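Local coordinates for erythrocyte membrane protein 1 (Plasmodium falciparum, PDB 2XU0) that probably binds host cell surface receptors as an adhesin of infected red cells, this piece being its N-terminal segment and first Duffy-binding-like domain, which takes part in rosetting, at residues E110-N114 with S115-R119; P310-L313 with R314-E318. The protein carries 10 engineered substitutions. All coordinates share one frame; numbering follows the deposited sequence. Where two conformers were deposited one is given.

Contact 1: E110-N114 with S115-R119; sequences EAYCN and SDKIR. With MG (magnesium ion), chain C.
The ring of Tyr112 lies between Lys117, whose CB and CD cover one face, and the backbone N of Asn114, set toward the rim of the opposite face; CD1 of Ile118 meets the ring's edge in its plane. The motif is a type I beta turn, Ser115 to Ile118, in a long loop of the Duffy-binding-like domain, and the tyrosine packs against it from the preceding residues. Lys117 CB stands 3.8 Å from the centroid of the Tyr112 ring, a CH-pi contact, and the two side chains cross at about a right angle. With CG anti to the backbone N (chi1 -180°), Tyr112 reaches forward along the chain until OH accepts a hydrogen bond from Lys117 N at 3.0 Å, with 161° at the hydrogen. Ile118 passes the tyrosine in the opposite direction, its CD1 3.7 Å from Tyr112 CD2. The turn's own closure is weak, Ile118 N lying 3.4 Å from Ser115 O, and the tyrosine hydroxyl adds a hold at Lys117 N, in the middle of the turn.

The turn also serves a magnesium site. Ser115 O and Ile118 O point to the same ion, Asn121 O is a third protein ligand, and three waters complete the coordination. Asn121 also donates a side-chain bond to Asn114 O, while the Cys113-Cys130 disulfide fixes the chain just before the turn. Magnesium sits 2.3 Å from Ser115 O and 2.4 Å from Ile118 O, and one of its waters donates to Asp116 O at 3.0 Å.

Contact 2: P310-L313 with R314-E318; sequences PQFL and RWFEE
Gln311 and Arg314, with Trp315 beside them, carry most of this contact in the first turns of helix 311-338, which Pro310 opens from the N-cap position. Extended beyond CG and leaving the backbone with that atom anti to N (chi1 -175°), Gln311 lays its chain over one face of the Trp315 indole. Its CG is 3.7 Å from the centroid of the five-membered ring, a CH-pi contact, and the amide stacks farther out at 27° to the ring plane, with CD 3.3 Å from Trp315 CZ2. Arg314 bends at chi3 (-41°) and curls back toward the helix start, bringing Gln311 CA over the centre of one guanidinium face. One residue along, the i, i+4 pair Phe312 and Phe316 point the same way side by side.

Backbone i+4 to i bonds, such as Trp315 N to Gln311 O (2.8 Å), join the segments. Phe312 packs on helix 371-407, and Leu313 on it and on helix 415-423. Arg314 NH1 bonds Val309 O and bridges Asp201. Gln311 NE2 and Trp315 NE1 hydrogen-bond Asp198 OD1, and Arg314 NH2 forms a salt bridge to it; together they would probably stabilise its negative charge. Met208 N on OE1, with Asp198 and Asp207 on NE2, fixes the rotation of the stacked amide.

From the N terminus, the chain first meets contact 1, a turn within the long loop between helices 78-81 and 133-136, and much later contact 2, at the start of helix 311-338. Each is local, closing over adjoining residues, so they follow in series and neither nests nor crosses. In space their centres are about 14 Å apart, and they touch where Ile118 CD1 packs against Trp315 CZ3 at 4.2 Å. Ala131 touches both of these side chains; Met208 touches Ile118 and bonds Gln311. The magnesium-bearing loop is thereby packed against the helix start, which itself joins helices 186-204, 371-407 and 415-423.

Contact 1: E110-N114 with S115-R119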
loop_
_atom_site.group_PDB
_atom_site.type_symbol
_atom_site.label_atom_id
_atom_site.label_comp_id
_atom_site.label_asym_id
_atom_site.label_seq_id
_atom_site.Cartn_x
_atom_site.Cartn_y
_atom_site.Cartn_z
ATOM N N GLU A 110 11.454 5.382 -2.177
ATOM C CA GLU A 110 10.637 6.427 -2.775
ATOM C C GLU A 110 9.398 5.898 -3.460
ATOM O O GLU A 110 9.466 4.884 -4.137
ATOM C CB GLU A 110 11.473 7.267 -3.789
ATOM C CG GLU A 110 12.996 7.220 -3.654
ATOM C CD GLU A 110 13.699 6.050 -4.326
ATOM O OE1 GLU A 110 14.233 6.238 -5.444
ATOM O OE2 GLU A 110 13.761 4.960 -3.711
ATOM N N ALA A 111 8.294 6.641 -3.379
ATOM C CA ALA A 111 7.112 6.302 -4.184
ATOM C C ALA A 111 7.347 6.939 -5.578
ATOM O O ALA A 111 8.092 7.924 -5.682
ATOM C CB ALA A 111 5.860 6.905 -3.561
ATOM N N TYR A 112 6.732 6.384 -6.624
ATOM C CA TYR A 112 6.802 6.950 -7.976
ATOM C C TYR A 112 5.438 7.601 -8.297
ATOM O O TYR A 112 4.447 6.883 -8.403
ATOM C CB TYR A 112 7.166 5.876 -9.014
ATOM C CG TYR A 112 7.247 6.430 -10.419
ATOM C CD1 TYR A 112 8.462 6.857 -10.953
ATOM C CD2 TYR A 112 6.097 6.603 -11.187
ATOM C CE1 TYR A 112 8.533 7.408 -12.236
ATOM C CE2 TYR A 112 6.152 7.178 -12.452
ATOM C CZ TYR A 112 7.373 7.558 -12.984
ATOM O OH TYR A 112 7.399 8.066 -14.260
ATOM N N CYS A 113 5.407 8.945 -8.469
ATOM C CA CYS A 113 4.208 9.761 -8.746
ATOM C C CYS A 113 4.289 10.500 -10.103
ATOM O O CYS A 113 3.411 11.302 -10.399
ATOM C CB CYS A 113 3.948 10.754 -7.607
ATOM S SG CYS A 113 4.002 10.030 -5.953
ATOM N N ASN A 114 5.307 10.244 -10.915
ATOM C CA ASN A 114 5.457 10.901 -12.228
ATOM C C ASN A 114 4.642 10.210 -13.339
ATOM O O ASN A 114 3.919 9.255 -13.068
ATOM C CB ASN A 114 6.942 11.091 -12.605
ATOM C CG ASN A 114 7.742 11.948 -11.637
ATOM O OD1 ASN A 114 7.234 12.884 -10.998
ATOM N ND2 ASN A 114 9.028 11.643 -11.507
ATOM N N SER A 115 4.758 10.695 -14.591
ATOM C CA SER A 115 3.947 10.210 -15.700
ATOM C C SER A 115 4.396 9.065 -16.584
ATOM O O SER A 115 3.524 8.344 -17.068
ATOM C CB SER A 115 3.463 11.373 -16.553
ATOM O OG SER A 115 4.547 12.165 -16.992
ATOM N N ASP A 116 5.697 8.931 -16.890
ATOM C CA ASP A 116 6.132 7.895 -17.842
ATOM C C ASP A 116 5.827 6.444 -17.400
ATOM O O ASP A 116 5.400 5.623 -18.225
ATOM C CB ASP A 116 7.609 8.072 -18.256
ATOM C CG ASP A 116 8.025 9.467 -18.717
ATOM O OD1 ASP A 116 7.167 10.200 -19.268
ATOM O OD2 ASP A 116 9.201 9.836 -18.501
ATOM N N LYS A 117 5.986 6.162 -16.095
ATOM C CA LYS A 117 5.767 4.816 -15.550
ATOM C C LYS A 117 4.338 4.554 -14.993
ATOM O O LYS A 117 4.084 3.482 -14.432
ATOM C CB LYS A 117 6.859 4.459 -14.523
ATOM C CG LYS A 117 8.287 4.552 -15.051
ATOM C CD LYS A 117 9.238 3.755 -14.170
ATOM C CE LYS A 117 10.610 3.600 -14.790
ATOM N NZ LYS A 117 11.485 4.760 -14.480
ATOM N N ILE A 118 3.417 5.518 -15.135
ATOM C CA ILE A 118 2.053 5.313 -14.640
ATOM C C ILE A 118 1.051 5.673 -15.691
ATOM O O ILE A 118 0.992 6.835 -16.092
ATOM C CB ILE A 118 1.740 5.978 -13.245
ATOM C CG1 ILE A 118 2.472 5.220 -12.106
ATOM C CG2 ILE A 118 0.185 5.985 -12.948
ATOM C CD1 ILE A 118 2.462 5.828 -10.813
ATOM N N ARG A 119 0.211 4.692 -16.076
ATOM C CA ARG A 119 -0.884 4.858 -17.043
ATOM C C ARG A 119 -1.923 5.762 -16.419
ATOM O O ARG A 119 -2.342 5.533 -15.286
ATOM C CB ARG A 119 -1.528 3.496 -17.418
ATOM C CG ARG A 119 -0.541 2.342 -17.615
ATOM C CD ARG A 119 -1.230 0.976 -17.703
ATOM N NE ARG A 119 -0.329 -0.039 -18.255
ATOM C CZ ARG A 119 0.442 -0.826 -17.518
ATOM N NH1 ARG A 119 0.407 -0.750 -16.199
ATOM N NH2 ARG A 119 1.249 -1.704 -18.097
HETATM MG MG MG C . 1.528 8.057 -18.105
HETATM O O HOH W 1 2.543 5.984 -18.938
HETATM O O HOH W 2 -0.465 7.435 -19.289
HETATM O O HOH W 3 2.456 9.332 -19.976
#

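Contact 2: P310-L313 with R314-E318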
loop_
_atom_site.group_PDB
_atom_site.type_symbol
_atom_site.label_atom_id
_atom_site.label_comp_id
_atom_site.label_asym_id
_atom_site.label_seq_id
_atom_site.Cartn_x
_atom_site.Cartn_y
_atom_site.Cartn_z
ATOM N N PRO A 310 -10.384 -0.489 -6.137
ATOM C CA PRO A 310 -9.580 0.222 -7.140
ATOM C C PRO A 310 -8.155 0.464 -6.659
ATOM O O PRO A 310 -7.924 0.889 -5.522
ATOM C CB PRO A 310 -10.349 1.543 -7.359
ATOM C CG PRO A 310 -11.768 1.203 -7.022
ATOM C CD PRO A 310 -11.680 0.188 -5.908
ATOM N N GLN A 311 -7.205 0.201 -7.542
ATOM C CA GLN A 311 -5.764 0.303 -7.283
ATOM C C GLN A 311 -5.303 1.652 -6.723
ATOM O O GLN A 311 -4.514 1.676 -5.775
ATOM C CB GLN A 311 -4.966 -0.112 -8.528
ATOM C CG GLN A 311 -3.448 -0.141 -8.307
ATOM C CD GLN A 311 -2.721 -0.749 -9.440
ATOM O OE1 GLN A 311 -2.714 -0.221 -10.561
ATOM N NE2 GLN A 311 -1.994 -1.826 -9.144
ATOM N N PHE A 312 -5.798 2.768 -7.297
ATOM C CA PHE A 312 -5.460 4.111 -6.835
ATOM C C PHE A 312 -5.822 4.272 -5.338
ATOM O O PHE A 312 -5.056 4.855 -4.585
ATOM C CB PHE A 312 -6.172 5.201 -7.704
ATOM C CG PHE A 312 -6.153 6.545 -7.002
ATOM C CD1 PHE A 312 -4.966 7.263 -6.872
ATOM C CD2 PHE A 312 -7.292 7.027 -6.355
ATOM C CE1 PHE A 312 -4.909 8.418 -6.084
ATOM C CE2 PHE A 312 -7.238 8.200 -5.596
ATOM C CZ PHE A 312 -6.049 8.899 -5.481
ATOM N N LEU A 313 -7.007 3.798 -4.924
ATOM C CA LEU A 313 -7.445 3.884 -3.523
ATOM C C LEU A 313 -6.542 3.048 -2.589
ATOM O O LEU A 313 -6.223 3.478 -1.475
ATOM C CB LEU A 313 -8.934 3.455 -3.390
ATOM C CG LEU A 313 -9.924 4.361 -4.139
ATOM C CD1 LEU A 313 -11.334 3.813 -4.063
ATOM C CD2 LEU A 313 -9.824 5.847 -3.660
ATOM N N ARG A 314 -6.150 1.866 -3.042
ATOM C CA ARG A 314 -5.240 0.982 -2.305
ATOM C C ARG A 314 -3.883 1.657 -2.173
ATOM O O ARG A 314 -3.325 1.633 -1.103
ATOM C CB ARG A 314 -5.019 -0.320 -3.066
ATOM C CG ARG A 314 -6.251 -1.189 -3.197
ATOM C CD ARG A 314 -5.870 -2.583 -3.630
ATOM N NE ARG A 314 -4.820 -2.660 -4.663
ATOM C CZ ARG A 314 -5.020 -3.051 -5.915
ATOM N NH1 ARG A 314 -6.245 -3.277 -6.361
ATOM N NH2 ARG A 314 -4.002 -3.152 -6.750
ATOM N N TRP A 315 -3.366 2.275 -3.252
ATOM C CA TRP A 315 -2.060 2.931 -3.203
ATOM C C TRP A 315 -2.025 4.147 -2.315
ATOM O O TRP A 315 -1.022 4.366 -1.645
ATOM C CB TRP A 315 -1.554 3.291 -4.604
ATOM C CG TRP A 315 -1.193 2.123 -5.490
ATOM C CD1 TRP A 315 -1.082 0.803 -5.135
ATOM C CD2 TRP A 315 -0.684 2.226 -6.834
ATOM N NE1 TRP A 315 -0.630 0.064 -6.217
ATOM C CE2 TRP A 315 -0.346 0.917 -7.258
ATOM C CE3 TRP A 315 -0.487 3.301 -7.722
ATOM C CZ2 TRP A 315 0.137 0.653 -8.559
ATOM C CZ3 TRP A 315 -0.041 3.035 -9.016
ATOM C CH2 TRP A 315 0.256 1.727 -9.426
ATOM N N PHE A 316 -3.116 4.938 -2.303
ATOM C CA PHE A 316 -3.208 6.129 -1.486
ATOM C C PHE A 316 -3.320 5.701 -0.005
ATOM O O PHE A 316 -2.740 6.351 0.855
ATOM C CB PHE A 316 -4.437 6.965 -1.961
ATOM C CG PHE A 316 -4.564 8.403 -1.505
ATOM C CD1 PHE A 316 -3.546 9.018 -0.769
ATOM C CD2 PHE A 316 -5.718 9.142 -1.786
ATOM C CE1 PHE A 316 -3.666 10.355 -0.349
ATOM C CE2 PHE A 316 -5.852 10.463 -1.338
ATOM C CZ PHE A 316 -4.819 11.071 -0.645
ATOM N N GLU A 317 -4.046 4.604 0.288
ATOM C CA GLU A 317 -4.178 4.100 1.664
ATOM C C GLU A 317 -2.790 3.603 2.145
ATOM O O GLU A 317 -2.397 3.880 3.270
ATOM C CB GLU A 317 -5.248 2.977 1.742
ATOM C CG GLU A 317 -5.461 2.399 3.129
ATOM C CD GLU A 317 -4.482 1.332 3.593
ATOM O OE1 GLU A 317 -3.810 0.708 2.741
ATOM O OE2 GLU A 317 -4.363 1.151 4.824
ATOM N N GLU A 318 -2.045 2.913 1.291
ATOM C CA GLU A 318 -0.693 2.460 1.668
ATOM C C GLU A 318 0.260 3.656 1.770
ATOM O O GLU A 318 1.139 3.684 2.641
ATOM C CB GLU A 318 -0.177 1.475 0.636
ATOM C CG GLU A 318 1.167 0.847 0.973
ATOM C CD GLU A 318 1.572 -0.207 -0.024
ATOM O OE1 GLU A 318 0.796 -0.449 -0.979
ATOM O OE2 GLU A 318 2.632 -0.842 0.178
#